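Long-range contacts in homoserine O-acetyltransferase (PDB 3I1I), which probably transfers an acetyl group from acetyl-CoA to the hydroxyl of L-homoserine, an early step toward methionine, using an alpha/beta-hydrolase fold: residues A53-A58 against C90-C95; I47-S52 against L94-V99. One frame throughout, in Å; residues are numbered along the deposited sequence.

Interaction 1 of 2, residues A53-A58 against C90-C95; sequences ATSHAA and CTDNLC
Asp92 reaches the 53-58 loop with its carboxylate. Its CB carries CG anti to its own carbonyl carbon (chi1 -64°), which swings the acid group over to Ser55. CG lies 3.9 Å from Ser55 CB. OD1 goes further and accepts the backbone N-H of Ser55, with Ser55 N to Asp92 OD1 at 2.8 Å. The N-H arrives nearly in line with the C-O bond, and the hydrogen bond is fairly straight at 156°. OD2 turns to Lys9, with which it forms a salt bridge, and also accepts from the backbone N of Ile105. Lys9 also bonds Ser55 OG, so one lysine joins both segments and probably favours the charged form of the acid.

The site lies at the end of strand 87-91 of the central sheet, where a loop following the adjacent strand 44-48 runs alongside it. The loop bends in an ST turn: His56 N donates to Thr54 OG1 at 3.2 Å. An inverse gamma turn centred on His56 overlaps it, Ala57 N donating to Ser55 O. Against this bend Cys90 SG, anti to its backbone N (chi1 -172°), sits 3.1 Å from Ser55 O. Cys90 SG also packs 3.9 Å from the Ala57 CB methyl.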
loop_
_atom_site.group_PDB
_atom_site.type_symbol
_atom_site.label_atom_id
_atom_site.label_comp_id
_atom_site.label_asym_id
_atom_site.label_seq_id
_atom_site.Cartn_x
_atom_site.Cartn_y
_atom_site.Cartn_z
ATOM N N ALA A 53 -16.209 -11.819 -3.905
ATOM C CA ALA A 53 -17.070 -12.937 -4.372
ATOM C C ALA A 53 -18.402 -12.464 -4.985
ATOM O O ALA A 53 -18.522 -11.322 -5.422
ATOM C CB ALA A 53 -17.316 -13.936 -3.232
ATOM N N THR A 54 -19.385 -13.363 -5.019
ATOM C CA THR A 54 -20.661 -13.188 -5.699
ATOM C C THR A 54 -21.725 -14.037 -4.985
ATOM O O THR A 54 -21.425 -14.727 -4.017
ATOM C CB THR A 54 -20.594 -13.644 -7.209
ATOM O OG1 THR A 54 -20.561 -15.090 -7.322
ATOM C CG2 THR A 54 -19.394 -13.062 -7.915
ATOM N N SER A 55 -22.950 -14.030 -5.516
ATOM C CA SER A 55 -24.046 -14.843 -4.990
ATOM C C SER A 55 -23.778 -16.372 -5.026
ATOM O O SER A 55 -24.479 -17.145 -4.374
ATOM C CB SER A 55 -25.335 -14.540 -5.774
ATOM O OG SER A 55 -25.239 -15.077 -7.099
ATOM N N HIS A 56 -22.767 -16.787 -5.783
ATOM C CA HIS A 56 -22.487 -18.204 -6.015
ATOM C C HIS A 56 -21.820 -18.880 -4.836
ATOM O O HIS A 56 -20.651 -19.228 -4.869
ATOM C CB HIS A 56 -21.618 -18.371 -7.272
ATOM C CG HIS A 56 -21.690 -19.738 -7.862
ATOM N ND1 HIS A 56 -22.873 -20.454 -7.926
ATOM C CD2 HIS A 56 -20.741 -20.512 -8.444
ATOM C CE1 HIS A 56 -22.632 -21.625 -8.495
ATOM N NE2 HIS A 56 -21.347 -21.681 -8.822
ATOM N N ALA A 57 -22.593 -19.044 -3.778
ATOM C CA ALA A 57 -22.110 -19.656 -2.555
ATOM C C ALA A 57 -21.944 -21.174 -2.687
ATOM O O ALA A 57 -21.203 -21.771 -1.928
ATOM C CB ALA A 57 -23.073 -19.346 -1.392
ATOM N N ALA A 58 -22.685 -21.801 -3.596
ATOM C CA ALA A 58 -22.634 -23.275 -3.730
ATOM C C ALA A 58 -23.050 -23.758 -5.112
ATOM O O ALA A 58 -23.648 -23.032 -5.927
ATOM C CB ALA A 58 -23.489 -23.957 -2.644
ATOM N N CYS A 90 -28.605 -16.673 -1.462
ATOM C CA CYS A 90 -27.429 -15.832 -1.480
ATOM C C CYS A 90 -27.577 -14.840 -2.597
ATOM O O CYS A 90 -28.037 -15.195 -3.664
ATOM C CB CYS A 90 -26.212 -16.710 -1.724
ATOM S SG CYS A 90 -24.651 -15.803 -1.530
ATOM N N THR A 91 -27.133 -13.618 -2.366
ATOM C CA THR A 91 -27.353 -12.505 -3.276
ATOM C C THR A 91 -26.034 -11.815 -3.655
ATOM O O THR A 91 -25.062 -11.884 -2.911
ATOM C CB THR A 91 -28.280 -11.446 -2.597
ATOM O OG1 THR A 91 -27.607 -10.876 -1.472
ATOM C CG2 THR A 91 -29.613 -12.072 -2.115
ATOM N N ASP A 92 -26.009 -11.128 -4.793
ATOM C CA ASP A 92 -24.867 -10.307 -5.155
ATOM C C ASP A 92 -24.908 -8.950 -4.408
ATOM O O ASP A 92 -25.915 -8.276 -4.411
ATOM C CB ASP A 92 -24.866 -9.966 -6.653
ATOM C CG ASP A 92 -24.723 -11.173 -7.568
ATOM O OD1 ASP A 92 -23.960 -12.116 -7.264
ATOM O OD2 ASP A 92 -25.362 -11.115 -8.647
ATOM N N ASN A 93 -23.784 -8.529 -3.843
ATOM C CA ASN A 93 -23.683 -7.251 -3.171
ATOM C C ASN A 93 -23.658 -6.085 -4.160
ATOM O O ASN A 93 -23.193 -6.228 -5.311
ATOM C CB ASN A 93 -22.421 -7.233 -2.318
ATOM C CG ASN A 93 -22.446 -8.246 -1.230
ATOM O OD1 ASN A 93 -23.505 -8.743 -0.850
ATOM N ND2 ASN A 93 -21.272 -8.557 -0.683
ATOM N N LEU A 94 -24.167 -4.934 -3.728
ATOM C CA LEU A 94 -23.925 -3.667 -4.461
ATOM C C LEU A 94 -22.405 -3.450 -4.809
ATOM O O LEU A 94 -21.516 -3.883 -4.057
ATOM C CB LEU A 94 -24.377 -2.469 -3.611
ATOM C CG LEU A 94 -25.843 -2.042 -3.484
ATOM C CD1 LEU A 94 -25.934 -1.003 -2.350
ATOM C CD2 LEU A 94 -26.350 -1.471 -4.832
ATOM N N CYS A 95 -22.147 -2.783 -5.927
ATOM C CA CYS A 95 -20.800 -2.556 -6.423
ATOM C C CYS A 95 -19.935 -3.826 -6.491
ATOM O O CYS A 95 -18.713 -3.767 -6.247
ATOM C CB CYS A 95 -20.096 -1.529 -5.560
ATOM S SG CYS A 95 -20.989 0.020 -5.474
#

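Interaction 2 of 2, residues I47-S52 against L94-V99; sequences ICHYFS and LCNVQV
His49 meets Asn96 across the two loops, His49 NE2 lying 3.2 Å from Asn96 ND2. The imidazole and amide planes are 65° apart. The backbone N-H of Asn93 donates to His49 NE2, and Asn96 ND2 donates to Ala53 O. The other ring nitrogen fixes the rotation of the imidazole: His49 ND1 donates to Tyr50 O at 2.7 Å, with the acceptor in the ring plane.

Phe51 CB points away from the 94-99 loop, but CG, anti to the backbone N and beside the carbonyl carbon (chi1 -168°), lets ring atom CE2 come within 4.2 Å of Val97 CG1. The same ring meets Trp280 and packs on helix 277-289. Phe51 O takes a hydrogen bond from a water at 2.7 Å, and this water accepts from Val97 N, bridging the backbones. The chain here has just left strand 44-48 of the alpha/beta-hydrolase sheet and faces the loop that follows strand 87-91. In that loop an Asx turn, Gln98 N to Asn96 OD1, shapes the bend.

Val97 CG2 packs against Ser52 CA at 3.7 Å. Gln98 NE2 donates to Ser52 O at 2.7 Å, with an N-H...O angle of 161° and the donor in the carbonyl plane.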
loop_
_atom_site.group_PDB
_atom_site.type_symbol
_atom_site.label_atom_id
_atom_site.label_comp_id
_atom_site.label_asym_id
_atom_site.label_seq_id
_atom_site.Cartn_x
_atom_site.Cartn_y
_atom_site.Cartn_z
ATOM N N ILE A 47 -27.288 -16.466 3.148
ATOM C CA ILE A 47 -25.821 -16.437 3.113
ATOM C C ILE A 47 -25.407 -15.133 2.433
ATOM O O ILE A 47 -25.940 -14.762 1.389
ATOM C CB ILE A 47 -25.241 -17.571 2.215
ATOM C CG1 ILE A 47 -25.709 -18.958 2.661
ATOM C CG2 ILE A 47 -23.701 -17.562 2.203
ATOM C CD1 ILE A 47 -25.313 -19.355 4.023
ATOM N N CYS A 48 -24.436 -14.442 3.007
ATOM C CA CYS A 48 -23.951 -13.190 2.451
ATOM C C CYS A 48 -22.511 -13.375 2.011
ATOM O O CYS A 48 -21.717 -13.992 2.735
ATOM C CB CYS A 48 -24.000 -12.138 3.518
ATOM S SG CYS A 48 -25.632 -11.966 4.246
ATOM N N HIS A 49 -22.163 -12.809 0.859
ATOM C CA HIS A 49 -20.846 -13.032 0.277
ATOM C C HIS A 49 -19.760 -12.023 0.681
ATOM O O HIS A 49 -20.057 -10.927 1.145
ATOM C CB HIS A 49 -20.960 -13.240 -1.240
ATOM C CG HIS A 49 -21.006 -11.990 -2.059
ATOM N ND1 HIS A 49 -19.923 -11.150 -2.205
ATOM C CD2 HIS A 49 -21.962 -11.514 -2.891
ATOM C CE1 HIS A 49 -20.233 -10.177 -3.047
ATOM N NE2 HIS A 49 -21.461 -10.386 -3.493
ATOM N N TYR A 50 -18.506 -12.434 0.543
ATOM C CA TYR A 50 -17.373 -11.618 0.973
ATOM C C TYR A 50 -16.871 -10.725 -0.181
ATOM O O TYR A 50 -17.350 -10.833 -1.306
ATOM C CB TYR A 50 -16.216 -12.476 1.568
ATOM C CG TYR A 50 -15.645 -13.520 0.653
ATOM C CD1 TYR A 50 -14.573 -13.225 -0.182
ATOM C CD2 TYR A 50 -16.197 -14.804 0.591
ATOM C CE1 TYR A 50 -14.032 -14.187 -1.063
ATOM C CE2 TYR A 50 -15.675 -15.776 -0.266
ATOM C CZ TYR A 50 -14.579 -15.452 -1.078
ATOM O OH TYR A 50 -14.055 -16.385 -1.910
ATOM N N PHE A 51 -15.897 -9.870 0.156
ATOM C CA PHE A 51 -15.400 -8.730 -0.668
ATOM C C PHE A 51 -15.430 -8.952 -2.171
ATOM O O PHE A 51 -16.145 -8.270 -2.883
ATOM C CB PHE A 51 -13.943 -8.349 -0.232
ATOM C CG PHE A 51 -13.440 -7.026 -0.802
ATOM C CD1 PHE A 51 -13.433 -5.888 -0.036
ATOM C CD2 PHE A 51 -12.975 -6.941 -2.107
ATOM C CE1 PHE A 51 -12.999 -4.689 -0.558
ATOM C CE2 PHE A 51 -12.546 -5.744 -2.638
ATOM C CZ PHE A 51 -12.553 -4.617 -1.862
ATOM N N SER A 52 -14.648 -9.900 -2.643
ATOM C CA SER A 52 -14.458 -10.108 -4.090
ATOM C C SER A 52 -15.331 -11.212 -4.698
ATOM O O SER A 52 -15.185 -11.498 -5.881
ATOM C CB SER A 52 -12.988 -10.469 -4.364
ATOM O OG SER A 52 -12.651 -11.536 -3.474
ATOM N N LEU A 94 -24.167 -4.934 -3.728
ATOM C CA LEU A 94 -23.925 -3.667 -4.461
ATOM C C LEU A 94 -22.405 -3.450 -4.809
ATOM O O LEU A 94 -21.516 -3.883 -4.057
ATOM C CB LEU A 94 -24.377 -2.469 -3.611
ATOM C CG LEU A 94 -25.843 -2.042 -3.484
ATOM C CD1 LEU A 94 -25.934 -1.003 -2.350
ATOM C CD2 LEU A 94 -26.350 -1.471 -4.832
ATOM N N CYS A 95 -22.147 -2.783 -5.927
ATOM C CA CYS A 95 -20.800 -2.556 -6.423
ATOM C C CYS A 95 -19.935 -3.826 -6.491
ATOM O O CYS A 95 -18.713 -3.767 -6.247
ATOM C CB CYS A 95 -20.096 -1.529 -5.560
ATOM S SG CYS A 95 -20.989 0.020 -5.474
ATOM N N ASN A 96 -20.557 -4.958 -6.844
ATOM C CA ASN A 96 -19.829 -6.204 -6.919
ATOM C C ASN A 96 -18.616 -5.966 -7.799
ATOM O O ASN A 96 -18.742 -5.353 -8.861
ATOM C CB ASN A 96 -20.695 -7.324 -7.487
ATOM C CG ASN A 96 -20.028 -8.675 -7.367
ATOM O OD1 ASN A 96 -19.149 -9.012 -8.158
ATOM N ND2 ASN A 96 -20.454 -9.473 -6.383
ATOM N N VAL A 97 -17.450 -6.421 -7.363
ATOM C CA VAL A 97 -16.215 -6.094 -8.078
ATOM C C VAL A 97 -16.062 -6.883 -9.373
ATOM O O VAL A 97 -15.465 -6.389 -10.340
ATOM C CB VAL A 97 -14.947 -6.263 -7.195
ATOM C CG1 VAL A 97 -15.114 -5.469 -5.924
ATOM C CG2 VAL A 97 -14.661 -7.740 -6.907
ATOM N N GLN A 98 -16.603 -8.094 -9.398
ATOM C CA GLN A 98 -16.514 -8.966 -10.573
ATOM C C GLN A 98 -17.548 -8.573 -11.576
ATOM O O GLN A 98 -18.345 -9.418 -12.010
ATOM C CB GLN A 98 -16.792 -10.406 -10.197
ATOM C CG GLN A 98 -15.778 -11.002 -9.310
ATOM C CD GLN A 98 -15.987 -12.488 -9.206
ATOM O OE1 GLN A 98 -16.117 -13.182 -10.235
ATOM N NE2 GLN A 98 -16.029 -13.006 -7.963
ATOM N N VAL A 99 -17.543 -7.291 -11.939
ATOM C CA VAL A 99 -18.632 -6.718 -12.734
ATOM C C VAL A 99 -18.591 -7.218 -14.172
ATOM O O VAL A 99 -19.613 -7.247 -14.820
ATOM C CB VAL A 99 -18.621 -5.166 -12.749
ATOM C CG1 VAL A 99 -17.849 -4.648 -13.958
ATOM C CG2 VAL A 99 -20.075 -4.644 -12.789
HETATM O O HOH W 1 -17.601 -8.520 -5.200
#

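Interactions 1 and 2 are continuous, with centres about 5 Å apart, and their second segments overlap in sequence at Leu94 and Cys95. Both form where the chain leaves the neighbouring strands 44-48 and 87-91. His49 and Asn96 of interaction 2 join them. The hydrogen bond from Asn96 ND2 to Ala53 O spans 2.8 Å, and Asn93 ND2 lies 3.2 Å from His49 O, a probable hydrogen bond. The His49 ring also packs on the 90-95 segment, its CD2 3.1 Å from Thr91 O. Interaction 2 is near the likely active site: Phe51 lies close to, without touching, the probable triad of Ser155, His351 and Asp318, and His49 is similarly placed relative to the presumed nucleophile elbow.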